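Local coordinates for 1-pyrroline-5-carboxylate dehydrogenase (Thermus thermophilus, PDB 1UZB), which probably oxidises glutamate gamma-semialdehyde, the open form of 1-pyrroline-5-carboxylate, to glutamate with a nicotinamide cofactor, as an aldehyde dehydrogenase of proline breakdown, at residues T67-A71 and L236-G240; T119-V124 and D211-V215; Y144-A149 and T497-L503; E168-L174 and F506-V512; E288-K292 and I413-I418. All coordinates share one frame; numbering follows the deposited sequence. Where two conformers were deposited one is given.

Contact 1: T67-A71 and L236-G240; sequences TTAKA and LPGVG
With CG anti to the backbone N (chi1 -179°) and every later torsion extended, the Lys70 chain is laid across Val239, its CE 3.7 Å from Val239 CB. In Thr68 a chi1 of 69° sets OG1 between its own N and carbonyl carbon, from where the oxygen lies 3.8 Å from both CB and CG of Pro237. The same hydroxyl donates to Ala69 O over 3.0 Å, and Pro237 CG rests on that carbonyl oxygen at 3.4 Å. The contact ties the end of strand 64-69, from the small mixed sheet near the N-terminus, to the loop between strand 233-235 and helix 242-248. The two segments run at about a right angle (93°), so the meeting extends no sheet; a single direct backbone bond, Ala71 N to Pro237 O at 2.9 Å, joins them. Close by, a water accepts from Val239 N and lies 2.8 Å from Ala71 O. With an alanine in place of Thr68, Ala69 O would probably lose its hydroxyl partner and a gap would open beside the Pro237 ring. Ala71 CB completes the packing on Leu236 CD2, and Leu40 of strand 36-42 covers both Ala71 and Pro237.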
# COMPACT_ATOMS: atom_id res chain seq x y z
N THR A 67 10.51 -23.28 -47.40
CA THR A 67 10.25 -22.14 -48.27
C THR A 67 9.01 -21.46 -47.75
O THR A 67 8.22 -22.06 -47.02
CB THR A 67 9.99 -22.58 -49.73
OG1 THR A 67 8.80 -23.38 -49.79
CG2 THR A 67 11.17 -23.37 -50.28
N THR A 68 8.84 -20.19 -48.09
CA THR A 68 7.66 -19.46 -47.66
C THR A 68 7.15 -18.62 -48.81
O THR A 68 7.85 -18.43 -49.82
CB THR A 68 7.96 -18.50 -46.49
OG1 THR A 68 8.78 -17.41 -46.96
CG2 THR A 68 8.68 -19.22 -45.36
N ALA A 69 5.93 -18.13 -48.67
CA ALA A 69 5.35 -17.27 -49.69
C ALA A 69 6.16 -15.98 -49.62
O ALA A 69 6.90 -15.75 -48.67
CB ALA A 69 3.88 -17.00 -49.38
N LYS A 70 6.02 -15.14 -50.64
CA LYS A 70 6.74 -13.88 -50.69
C LYS A 70 5.75 -12.74 -50.84
O LYS A 70 5.02 -12.67 -51.83
CB LYS A 70 7.72 -13.88 -51.87
CG LYS A 70 8.55 -12.62 -51.99
CD LYS A 70 9.45 -12.67 -53.21
CE LYS A 70 10.22 -11.38 -53.40
NZ LYS A 70 11.05 -11.41 -54.63
N ALA A 71 5.72 -11.85 -49.86
CA ALA A 71 4.80 -10.72 -49.88
C ALA A 71 5.32 -9.55 -50.70
O ALA A 71 6.53 -9.29 -50.74
CB ALA A 71 4.51 -10.26 -48.46
N LEU A 236 4.19 -11.39 -42.85
CA LEU A 236 4.59 -11.02 -44.21
C LEU A 236 6.06 -11.19 -44.57
O LEU A 236 6.80 -10.21 -44.69
CB LEU A 236 4.19 -9.57 -44.51
CG LEU A 236 2.70 -9.20 -44.54
CD1 LEU A 236 2.55 -7.76 -45.02
CD2 LEU A 236 1.95 -10.14 -45.47
N PRO A 237 6.51 -12.44 -44.75
CA PRO A 237 7.91 -12.65 -45.12
C PRO A 237 8.13 -12.02 -46.50
O PRO A 237 7.23 -12.05 -47.34
CB PRO A 237 8.05 -14.17 -45.13
CG PRO A 237 6.64 -14.65 -45.42
CD PRO A 237 5.80 -13.72 -44.57
N GLY A 238 9.31 -11.45 -46.71
CA GLY A 238 9.60 -10.82 -47.99
C GLY A 238 11.09 -10.70 -48.27
O GLY A 238 11.91 -10.85 -47.37
N VAL A 239 11.42 -10.43 -49.53
CA VAL A 239 12.81 -10.28 -49.94
C VAL A 239 13.12 -8.83 -50.26
O VAL A 239 12.37 -8.17 -50.97
CB VAL A 239 13.12 -11.14 -51.19
CG1 VAL A 239 14.55 -10.91 -51.65
CG2 VAL A 239 12.89 -12.61 -50.88
N GLY A 240 14.24 -8.33 -49.73
CA GLY A 240 14.61 -6.96 -50.00
C GLY A 240 13.85 -5.94 -49.18
O GLY A 240 13.16 -6.28 -48.22
O HOH W 1 9.31 -8.95 -51.10

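Contact 2: T119-V124 and D211-V215; sequences TLVYEV and DAVVV
Glu123 OE1 is held by two donors: the backbone N-H of Val214 at 2.8 Å, and the hydroxyl of Ser55 from strand 52-57. Its partner oxygen, Glu123 OE2, accepts from Val215 N at 2.9 Å. Both amide bonds reach the carboxylate through syn lone pairs, on the side where each oxygen faces the other, so two successive N-H groups of the first turn of helix 213-226 close on one carboxylate like the prongs of a fork. The bonds are moderately bent, with angles at hydrogen of 157° and 153°. Together with Ser55 they should fix the rotation of the group.

The reach comes from an extended chain: CG stands anti to the backbone N (chi1 -165°), which carries the carboxylate from helix 113-124 straight across to the neighbouring helix. On the way Glu123 CG passes 3.3 Å from Asp211 O, and Val214 CB sits against the two carboxylate oxygens. Methyl contacts flank the polar centre. Thr119 CG2 meets Val215 CB at 4.0 Å, while Thr119 OG1 is bonded to Lys218; Val124 CG1 touches Ala212 CB, also at 4.0 Å; Leu120 CD2 approaches Val215 CG2. The amides that Glu123 engages belong to a helix beginning, where the helix dipole would probably stabilise its negative charge. A buried acidic side chain receiving two successive backbone N-H groups, of Val214 and Val215, in the first turn of a helix is thus the local motif, and here it joins two helices of the part of the aldehyde dehydrogenase fold that resembles a Rossmann domain.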
# COMPACT_ATOMS: atom_id res chain seq x y z
N THR A 119 14.26 -25.95 -34.70
CA THR A 119 14.11 -25.16 -35.92
C THR A 119 15.17 -24.06 -35.93
O THR A 119 15.71 -23.73 -36.98
CB THR A 119 12.70 -24.56 -36.03
OG1 THR A 119 11.73 -25.62 -35.96
CG2 THR A 119 12.53 -23.84 -37.36
N LEU A 120 15.47 -23.50 -34.76
CA LEU A 120 16.50 -22.46 -34.66
C LEU A 120 17.88 -23.04 -34.97
O LEU A 120 18.71 -22.40 -35.62
CB LEU A 120 16.52 -21.86 -33.26
CG LEU A 120 15.38 -20.90 -32.90
CD1 LEU A 120 15.46 -20.55 -31.43
CD2 LEU A 120 15.46 -19.65 -33.76
N VAL A 121 18.12 -24.25 -34.48
CA VAL A 121 19.39 -24.93 -34.72
C VAL A 121 19.64 -25.03 -36.22
O VAL A 121 20.71 -24.65 -36.71
CB VAL A 121 19.38 -26.35 -34.10
CG1 VAL A 121 20.60 -27.13 -34.56
CG2 VAL A 121 19.36 -26.25 -32.57
N TYR A 122 18.66 -25.54 -36.95
CA TYR A 122 18.79 -25.72 -38.39
C TYR A 122 18.66 -24.47 -39.25
O TYR A 122 19.39 -24.33 -40.23
CB TYR A 122 17.78 -26.77 -38.88
CG TYR A 122 18.13 -28.18 -38.47
CD1 TYR A 122 17.28 -28.93 -37.66
CD2 TYR A 122 19.34 -28.76 -38.88
CE1 TYR A 122 17.62 -30.22 -37.27
CE2 TYR A 122 19.68 -30.05 -38.49
CZ TYR A 122 18.82 -30.77 -37.69
OH TYR A 122 19.16 -32.04 -37.30
N GLU A 123 17.76 -23.55 -38.89
CA GLU A 123 17.58 -22.36 -39.72
C GLU A 123 18.58 -21.22 -39.52
O GLU A 123 18.94 -20.55 -40.49
CB GLU A 123 16.16 -21.80 -39.58
CG GLU A 123 15.84 -20.80 -40.69
CD GLU A 123 14.42 -20.28 -40.68
OE1 GLU A 123 13.95 -19.83 -41.75
OE2 GLU A 123 13.77 -20.30 -39.61
N VAL A 124 19.00 -20.98 -38.28
CA VAL A 124 19.96 -19.91 -38.03
C VAL A 124 21.27 -20.34 -37.39
O VAL A 124 22.09 -19.50 -37.02
CB VAL A 124 19.33 -18.74 -37.22
CG1 VAL A 124 18.18 -18.13 -38.00
CG2 VAL A 124 18.87 -19.23 -35.86
N ASP A 211 16.45 -14.55 -43.29
CA ASP A 211 17.13 -15.77 -42.88
C ASP A 211 16.39 -16.61 -41.86
O ASP A 211 16.80 -17.74 -41.57
CB ASP A 211 18.52 -15.43 -42.31
CG ASP A 211 19.47 -14.90 -43.37
OD1 ASP A 211 19.77 -15.65 -44.32
OD2 ASP A 211 19.91 -13.74 -43.25
N ALA A 212 15.29 -16.09 -41.32
CA ALA A 212 14.53 -16.80 -40.30
C ALA A 212 13.03 -16.83 -40.54
O ALA A 212 12.24 -16.79 -39.59
CB ALA A 212 14.83 -16.19 -38.93
N VAL A 213 12.63 -16.91 -41.80
CA VAL A 213 11.21 -16.93 -42.14
C VAL A 213 10.46 -18.20 -41.70
O VAL A 213 9.27 -18.15 -41.39
CB VAL A 213 10.99 -16.74 -43.66
CG1 VAL A 213 11.47 -15.37 -44.08
CG2 VAL A 213 11.72 -17.83 -44.44
N VAL A 214 11.15 -19.34 -41.65
CA VAL A 214 10.48 -20.57 -41.26
C VAL A 214 10.07 -20.58 -39.79
O VAL A 214 8.94 -20.92 -39.46
CB VAL A 214 11.36 -21.81 -41.54
CG1 VAL A 214 10.68 -23.06 -40.98
CG2 VAL A 214 11.57 -21.97 -43.04
N VAL A 215 10.99 -20.21 -38.91
CA VAL A 215 10.64 -20.20 -37.49
C VAL A 215 9.59 -19.13 -37.20
O VAL A 215 8.78 -19.28 -36.28
CB VAL A 215 11.88 -20.02 -36.59
CG1 VAL A 215 12.36 -18.58 -36.63
CG2 VAL A 215 11.55 -20.47 -35.18

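Contact 3: Y144-A149 and T497-L503; sequences YYARAA and TGALDYL
The backbones draw closest at Ala148 and Leu500, whose CA atoms are 5.7 Å apart, where helix 128-149 lies beside the loop that winds into the short helix 500-504. In the aldehyde dehydrogenase fold this loop and helix lead into the C-terminal strand 507-515, so the contact packs the lead-in to that strand against a helix from early in the chain. Gly498 points its N-H at Tyr145 OH, and the bond is short (2.8 Å) and almost straight, at 172°. Tyr145 OH also comes within 3.1 Å of Tyr502 CD2. The two rings are nearly parallel, with planes at 14°, yet slid so far that they barely overlap, the centroids standing 5.2 Å apart. Tyr502 OH is bonded to Asn257.

Tyr144 CG stands anti to the backbone N (chi1 -172°), which turns the ring toward Gly498 and Leu500: Gly498 O sits 3.6 Å above its plane, offset toward the rim, while Leu500 N lies at the ring's edge. Leu500 CD2 leans on Ala148 CB at 3.6 Å. On the same short helix, Asp501 makes a salt bridge to Arg504 of the second subunit, so the buried packing of this helix backs a subunit interface. Leu503 fits the groove between Tyr145 and Ala149: CD2 rests near Tyr145 CD2, and CD1 is pressed to 3.5 Å from Ala149 CA, tighter than usual carbon contact.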
# COMPACT_ATOMS: atom_id res chain seq x y z
N TYR A 144 5.35 -12.12 -19.46
CA TYR A 144 5.60 -10.82 -18.84
C TYR A 144 4.64 -9.75 -19.34
O TYR A 144 3.98 -9.08 -18.55
CB TYR A 144 7.04 -10.38 -19.09
CG TYR A 144 7.43 -9.14 -18.32
CD1 TYR A 144 7.93 -9.22 -17.02
CD2 TYR A 144 7.26 -7.88 -18.88
CE1 TYR A 144 8.24 -8.07 -16.29
CE2 TYR A 144 7.56 -6.73 -18.17
CZ TYR A 144 8.05 -6.83 -16.88
OH TYR A 144 8.35 -5.68 -16.18
N TYR A 145 4.55 -9.58 -20.66
CA TYR A 145 3.67 -8.56 -21.22
C TYR A 145 2.19 -8.82 -20.91
O TYR A 145 1.42 -7.87 -20.77
CB TYR A 145 3.90 -8.44 -22.73
CG TYR A 145 5.27 -7.89 -23.11
CD1 TYR A 145 5.89 -8.26 -24.30
CD2 TYR A 145 5.96 -7.01 -22.26
CE1 TYR A 145 7.14 -7.77 -24.65
CE2 TYR A 145 7.23 -6.51 -22.60
CZ TYR A 145 7.81 -6.90 -23.79
OH TYR A 145 9.07 -6.45 -24.12
N ALA A 146 1.79 -10.08 -20.79
CA ALA A 146 0.39 -10.38 -20.46
C ALA A 146 0.06 -9.76 -19.10
O ALA A 146 -1.02 -9.21 -18.90
CB ALA A 146 0.17 -11.88 -20.41
N ARG A 147 0.99 -9.88 -18.16
CA ARG A 147 0.82 -9.34 -16.82
C ARG A 147 1.01 -7.83 -16.77
O ARG A 147 0.24 -7.11 -16.15
CB ARG A 147 1.80 -10.02 -15.85
CG ARG A 147 1.52 -11.50 -15.60
CD ARG A 147 2.67 -12.15 -14.85
NE ARG A 147 2.40 -13.53 -14.42
CZ ARG A 147 2.35 -14.58 -15.22
NH1 ARG A 147 2.09 -15.78 -14.72
NH2 ARG A 147 2.57 -14.45 -16.52
N ALA A 148 2.06 -7.35 -17.44
CA ALA A 148 2.35 -5.93 -17.44
C ALA A 148 1.21 -5.10 -18.04
O ALA A 148 0.94 -3.99 -17.57
CB ALA A 148 3.64 -5.66 -18.19
N ALA A 149 0.55 -5.64 -19.06
CA ALA A 149 -0.54 -4.93 -19.71
C ALA A 149 -1.67 -4.60 -18.74
O ALA A 149 -2.33 -3.56 -18.86
CB ALA A 149 -1.07 -5.76 -20.88
N THR A 497 12.86 -3.42 -23.49
CA THR A 497 12.05 -4.63 -23.62
C THR A 497 12.07 -5.41 -22.31
O THR A 497 13.01 -5.29 -21.52
CB THR A 497 12.56 -5.55 -24.76
OG1 THR A 497 13.87 -6.03 -24.43
CG2 THR A 497 12.62 -4.78 -26.08
N GLY A 498 11.03 -6.19 -22.07
CA GLY A 498 10.96 -6.97 -20.85
C GLY A 498 10.82 -6.09 -19.62
O GLY A 498 11.29 -6.45 -18.54
N ALA A 499 10.18 -4.94 -19.79
CA ALA A 499 9.98 -4.00 -18.70
C ALA A 499 8.60 -3.37 -18.82
O ALA A 499 8.05 -3.27 -19.92
CB ALA A 499 11.05 -2.91 -18.75
N LEU A 500 8.05 -2.95 -17.69
CA LEU A 500 6.73 -2.32 -17.67
C LEU A 500 6.65 -1.15 -18.64
O LEU A 500 5.65 -0.97 -19.33
CB LEU A 500 6.40 -1.85 -16.25
CG LEU A 500 6.33 -2.93 -15.17
CD1 LEU A 500 6.22 -2.29 -13.80
CD2 LEU A 500 5.14 -3.83 -15.43
N ASP A 501 7.71 -0.35 -18.70
CA ASP A 501 7.76 0.83 -19.56
C ASP A 501 7.59 0.53 -21.04
O ASP A 501 7.17 1.40 -21.80
CB ASP A 501 9.09 1.58 -19.37
CG ASP A 501 9.13 2.40 -18.10
OD1 ASP A 501 8.15 2.36 -17.32
OD2 ASP A 501 10.15 3.09 -17.88
N TYR A 502 7.91 -0.68 -21.46
CA TYR A 502 7.80 -1.02 -22.88
C TYR A 502 6.40 -0.81 -23.43
O TYR A 502 6.23 -0.24 -24.51
CB TYR A 502 8.22 -2.47 -23.11
CG TYR A 502 8.44 -2.85 -24.56
CD1 TYR A 502 9.47 -2.27 -25.30
CD2 TYR A 502 7.67 -3.84 -25.16
CE1 TYR A 502 9.74 -2.68 -26.60
CE2 TYR A 502 7.93 -4.26 -26.47
CZ TYR A 502 8.97 -3.68 -27.18
OH TYR A 502 9.27 -4.13 -28.44
N LEU A 503 5.39 -1.26 -22.69
CA LEU A 503 4.01 -1.15 -23.18
C LEU A 503 3.49 0.29 -23.29
O LEU A 503 2.63 0.56 -24.13
CB LEU A 503 3.08 -1.99 -22.30
CG LEU A 503 3.48 -3.47 -22.18
CD1 LEU A 503 2.41 -4.21 -21.39
CD2 LEU A 503 3.65 -4.09 -23.56

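Contact 4: E168-L174 and F506-V512; sequences ESFYVPL and FLEMKAV
Leu507 CD1 lies 3.9 Å from Tyr171 CB, the two side chains crossing at about a right angle. At Glu508 the regular antiparallel pairing with strand 165-180 is in force: Glu508 N to Val172 O and Val172 N to Glu508 O are both 2.9 Å. The Glu508 chi1 of 52° sets CG between N and the carbonyl carbon, against Val172 CG2 at 3.6 Å, and OE2 then takes two waters, one shared with Pro173 O and the other with Leu174 O. Met509 faces Tyr171 across a non-hydrogen-bonded pair; the bend at its chi3 brings CE to Tyr171 CE2, 3.8 Å away.

Lys510 pairs with Phe170, again by two backbone bonds, and the two side chains lie side by side with Lys510 CD 3.8 Å from Phe170 CZ. Lys510 O stands over a face of that ring, while NZ continues to Arg461 O and Phe464 O of the second subunit. Ala511 CB meets Ser169 OG at 3.3 Å, and Val512 CG2 closes on Phe170 CE1. With a leucine in place of Tyr171, Met509 CE would probably lose its aromatic neighbour and Asp501 of the second subunit the hydroxyl bonded to it. This ladder belongs to the protruding oligomerisation element of aldehyde dehydrogenases. Because Ala511 and Val512 also pair in parallel with a strand of the second subunit, the sheet runs on across the interface, so backbone pairing as well as side-chain bonds holds the two subunits together.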
# COMPACT_ATOMS: atom_id res chain seq x y z
N GLU A 168 -11.27 11.67 -15.37
CA GLU A 168 -10.77 10.33 -15.64
C GLU A 168 -9.81 10.29 -16.81
O GLU A 168 -10.18 10.65 -17.93
CB GLU A 168 -11.98 9.44 -15.92
CG GLU A 168 -11.70 7.97 -16.07
CD GLU A 168 -12.96 7.21 -16.41
OE1 GLU A 168 -13.35 7.22 -17.59
OE2 GLU A 168 -13.57 6.63 -15.49
N SER A 169 -8.59 9.86 -16.55
CA SER A 169 -7.59 9.72 -17.60
C SER A 169 -7.29 8.23 -17.77
O SER A 169 -7.19 7.48 -16.79
CB SER A 169 -6.32 10.50 -17.25
OG SER A 169 -6.52 11.88 -17.49
N PHE A 170 -7.15 7.81 -19.02
CA PHE A 170 -6.90 6.41 -19.32
C PHE A 170 -6.14 6.23 -20.62
O PHE A 170 -6.08 7.14 -21.46
CB PHE A 170 -8.23 5.64 -19.38
CG PHE A 170 -9.25 6.24 -20.32
CD1 PHE A 170 -10.14 7.22 -19.88
CD2 PHE A 170 -9.33 5.81 -21.64
CE1 PHE A 170 -11.10 7.76 -20.74
CE2 PHE A 170 -10.29 6.34 -22.50
CZ PHE A 170 -11.17 7.31 -22.05
N TYR A 171 -5.54 5.06 -20.78
CA TYR A 171 -4.77 4.74 -21.97
C TYR A 171 -5.57 4.01 -23.02
O TYR A 171 -6.51 3.26 -22.72
CB TYR A 171 -3.55 3.90 -21.60
CG TYR A 171 -2.62 4.58 -20.64
CD1 TYR A 171 -2.50 4.15 -19.32
CD2 TYR A 171 -1.86 5.68 -21.05
CE1 TYR A 171 -1.66 4.80 -18.43
CE2 TYR A 171 -1.01 6.33 -20.16
CZ TYR A 171 -0.91 5.89 -18.85
OH TYR A 171 -0.07 6.52 -17.97
N VAL A 172 -5.18 4.23 -24.27
CA VAL A 172 -5.81 3.57 -25.39
C VAL A 172 -4.71 3.22 -26.39
O VAL A 172 -3.70 3.93 -26.50
CB VAL A 172 -6.88 4.46 -26.04
CG1 VAL A 172 -7.92 4.80 -24.99
CG2 VAL A 172 -6.27 5.73 -26.59
N PRO A 173 -4.87 2.10 -27.10
CA PRO A 173 -3.87 1.69 -28.09
C PRO A 173 -3.82 2.65 -29.27
O PRO A 173 -4.77 3.41 -29.49
CB PRO A 173 -4.32 0.28 -28.47
CG PRO A 173 -5.80 0.35 -28.31
CD PRO A 173 -5.97 1.12 -27.02
N LEU A 174 -2.72 2.62 -30.01
CA LEU A 174 -2.51 3.52 -31.14
C LEU A 174 -3.20 3.12 -32.44
O LEU A 174 -3.81 3.96 -33.10
CB LEU A 174 -1.01 3.66 -31.40
CG LEU A 174 -0.14 4.10 -30.22
CD1 LEU A 174 1.33 4.03 -30.60
CD2 LEU A 174 -0.54 5.51 -29.81
N PHE A 506 3.30 1.98 -26.69
CA PHE A 506 2.26 1.64 -27.65
C PHE A 506 0.87 2.10 -27.23
O PHE A 506 -0.14 1.56 -27.68
CB PHE A 506 2.29 0.12 -27.89
CG PHE A 506 3.65 -0.37 -28.30
CD1 PHE A 506 4.56 -0.82 -27.35
CD2 PHE A 506 4.05 -0.32 -29.63
CE1 PHE A 506 5.85 -1.20 -27.72
CE2 PHE A 506 5.33 -0.69 -30.01
CZ PHE A 506 6.23 -1.13 -29.05
N LEU A 507 0.84 3.12 -26.38
CA LEU A 507 -0.40 3.68 -25.86
C LEU A 507 -0.38 5.21 -25.90
O LEU A 507 0.69 5.83 -25.88
CB LEU A 507 -0.59 3.27 -24.40
CG LEU A 507 -0.76 1.78 -24.09
CD1 LEU A 507 -0.57 1.54 -22.60
CD2 LEU A 507 -2.13 1.32 -24.55
N GLU A 508 -1.56 5.80 -25.96
CA GLU A 508 -1.70 7.24 -25.89
C GLU A 508 -2.73 7.48 -24.78
O GLU A 508 -3.48 6.56 -24.43
CB GLU A 508 -2.11 7.86 -27.24
CG GLU A 508 -3.31 7.28 -27.97
CD GLU A 508 -3.42 7.83 -29.39
OE1 GLU A 508 -2.63 8.74 -29.74
OE2 GLU A 508 -4.29 7.36 -30.15
N MET A 509 -2.75 8.68 -24.22
CA MET A 509 -3.65 8.98 -23.11
C MET A 509 -4.78 9.94 -23.43
O MET A 509 -4.58 10.93 -24.15
CB MET A 509 -2.85 9.54 -21.93
CG MET A 509 -3.64 9.64 -20.63
SD MET A 509 -2.91 10.75 -19.39
CE MET A 509 -1.33 9.99 -19.11
N LYS A 510 -5.95 9.66 -22.88
CA LYS A 510 -7.13 10.51 -23.05
C LYS A 510 -7.58 10.96 -21.66
O LYS A 510 -7.54 10.18 -20.70
CB LYS A 510 -8.26 9.73 -23.73
CG LYS A 510 -9.48 10.58 -24.07
CD LYS A 510 -10.49 9.79 -24.89
CE LYS A 510 -11.65 10.67 -25.32
NZ LYS A 510 -12.64 9.91 -26.13
N ALA A 511 -7.98 12.22 -21.54
CA ALA A 511 -8.46 12.78 -20.28
C ALA A 511 -9.89 13.27 -20.50
O ALA A 511 -10.13 14.12 -21.36
CB ALA A 511 -7.57 13.94 -19.83
N VAL A 512 -10.82 12.72 -19.72
CA VAL A 512 -12.22 13.08 -19.86
C VAL A 512 -12.78 13.63 -18.55
O VAL A 512 -12.70 13.00 -17.50
CB VAL A 512 -13.05 11.87 -20.29
CG1 VAL A 512 -14.49 12.27 -20.53
CG2 VAL A 512 -12.44 11.26 -21.55
O HOH W 2 -6.12 5.54 -30.12
O HOH W 3 -3.47 6.66 -32.60

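Contact 5: E288-K292 and I413-I418; sequences ETGGK and IAQEEI
The sequence ETGGK matches the glutamate active-site signature of the aldehyde dehydrogenase family, and this contact sets it against the EEIFGP motif. Gly291 N donates to Glu417 OE1 at 3.0 Å in a fairly straight bond, but from well above the carboxylate plane (64° out of it). The second oxygen, Glu417 OE2, is linked to Thr289 O through one water that donates to both, each bond 2.7 Å long. Gly290 passes close to this carboxylate, its CA 3.4 Å from Glu417 OE1.

Lys292 holds the other end. Its chain bends at chi2 (67°) and then runs extended along the backbone of 413-416, so that NZ donates to Ile413 O and Glu416 O, both at 2.8 Å. A water accepting from NZ also accepts from Ile418 N. Ile413 O has a second donor, Ser424 OG. In relatives the second glutamate of the EEIFGP motif, the position of Glu417, binds the nicotinamide ribose, and Glu417 probably does likewise. The buried ammonium bonds to two carbonyls and a water, over which its charge is likely to be spread, a chemistry that ties the 413-418 turn to the signature loop.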
# COMPACT_ATOMS: atom_id res chain seq x y z
N GLU A 288 16.01 -0.52 -32.09
CA GLU A 288 17.10 -1.09 -31.30
C GLU A 288 18.11 -1.38 -32.40
O GLU A 288 17.86 -2.23 -33.26
CB GLU A 288 16.66 -2.38 -30.59
CG GLU A 288 17.62 -2.88 -29.51
CD GLU A 288 18.58 -3.95 -30.00
OE1 GLU A 288 19.52 -3.63 -30.75
OE2 GLU A 288 18.38 -5.13 -29.63
N THR A 289 19.23 -0.67 -32.38
CA THR A 289 20.22 -0.76 -33.44
C THR A 289 21.62 -1.31 -33.20
O THR A 289 22.58 -0.89 -33.86
CB THR A 289 20.36 0.63 -34.08
OG1 THR A 289 20.45 1.61 -33.04
CG2 THR A 289 19.14 0.94 -34.94
N GLY A 290 21.75 -2.24 -32.26
CA GLY A 290 23.05 -2.84 -32.00
C GLY A 290 24.01 -2.07 -31.13
O GLY A 290 23.64 -1.08 -30.50
N GLY A 291 25.26 -2.53 -31.09
CA GLY A 291 26.26 -1.86 -30.28
C GLY A 291 27.68 -2.34 -30.53
O GLY A 291 27.92 -3.18 -31.40
N LYS A 292 28.62 -1.76 -29.80
CA LYS A 292 30.04 -2.14 -29.87
C LYS A 292 30.37 -2.27 -28.40
O LYS A 292 31.00 -1.40 -27.79
CB LYS A 292 30.88 -1.05 -30.54
CG LYS A 292 32.31 -1.50 -30.84
CD LYS A 292 32.34 -2.59 -31.91
CE LYS A 292 33.74 -3.17 -32.06
NZ LYS A 292 33.83 -4.16 -33.18
N ILE A 413 37.82 -1.75 -36.42
CA ILE A 413 37.37 -2.94 -35.71
C ILE A 413 37.07 -2.68 -34.24
O ILE A 413 36.56 -3.56 -33.54
CB ILE A 413 38.39 -4.11 -35.81
CG1 ILE A 413 39.74 -3.71 -35.24
CG2 ILE A 413 38.50 -4.56 -37.26
CD1 ILE A 413 40.67 -4.90 -35.00
N ALA A 414 37.38 -1.48 -33.76
CA ALA A 414 37.10 -1.12 -32.37
C ALA A 414 35.92 -0.15 -32.29
O ALA A 414 35.53 0.28 -31.20
CB ALA A 414 38.33 -0.50 -31.72
N GLN A 415 35.35 0.19 -33.44
CA GLN A 415 34.25 1.14 -33.51
C GLN A 415 33.01 0.63 -34.24
O GLN A 415 31.88 0.99 -33.90
CB GLN A 415 34.71 2.42 -34.21
CG GLN A 415 35.74 3.23 -33.46
CD GLN A 415 35.15 3.92 -32.25
OE1 GLN A 415 34.08 4.53 -32.33
NE2 GLN A 415 35.85 3.86 -31.12
N GLU A 416 33.22 -0.21 -35.25
CA GLU A 416 32.11 -0.72 -36.05
C GLU A 416 31.64 -2.11 -35.65
O GLU A 416 32.45 -2.97 -35.32
CB GLU A 416 32.52 -0.70 -37.53
CG GLU A 416 33.07 0.65 -37.97
CD GLU A 416 33.53 0.71 -39.42
OE1 GLU A 416 34.17 1.71 -39.79
OE2 GLU A 416 33.25 -0.23 -40.19
N GLU A 417 30.33 -2.32 -35.67
CA GLU A 417 29.73 -3.60 -35.30
C GLU A 417 29.96 -4.65 -36.37
O GLU A 417 29.40 -4.58 -37.47
CB GLU A 417 28.24 -3.42 -35.04
CG GLU A 417 27.58 -4.66 -34.44
CD GLU A 417 26.11 -4.46 -34.15
OE1 GLU A 417 25.66 -4.81 -33.04
OE2 GLU A 417 25.39 -3.96 -35.05
N ILE A 418 30.79 -5.64 -36.04
CA ILE A 418 31.13 -6.72 -36.96
C ILE A 418 30.08 -7.82 -36.94
O ILE A 418 29.78 -8.44 -37.96
CB ILE A 418 32.51 -7.31 -36.60
CG1 ILE A 418 33.57 -6.20 -36.66
CG2 ILE A 418 32.87 -8.45 -37.54
CD1 ILE A 418 34.92 -6.61 -36.13
O HOH W 4 24.54 -1.49 -35.63
O HOH W 5 31.88 -6.17 -33.46

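In the fold
Contact 2 is nested within the loop closed by contact 1, and the two touch: Thr68 CG2 lies 3.5 Å from Val213 CG2, and the centres of the two contacts are 14 Å apart. Contacts 3 and 4 (centres 17 Å apart) adjoin through 497-503 and 506-512; their other segments lie on helix 128-149 and strand 165-180, consecutive in the chain. Both meet the second subunit, so the C-terminal segment forms part of that interface. Contact 5 opens after contacts 1 and 2 close and falls within the sequence loops that contacts 3 and 4 close. One mixed sheet serves three contacts: strands 165-180 and 507-515 pair in contact 4, and 233-235 and 284-288 lead into contacts 1 and 5.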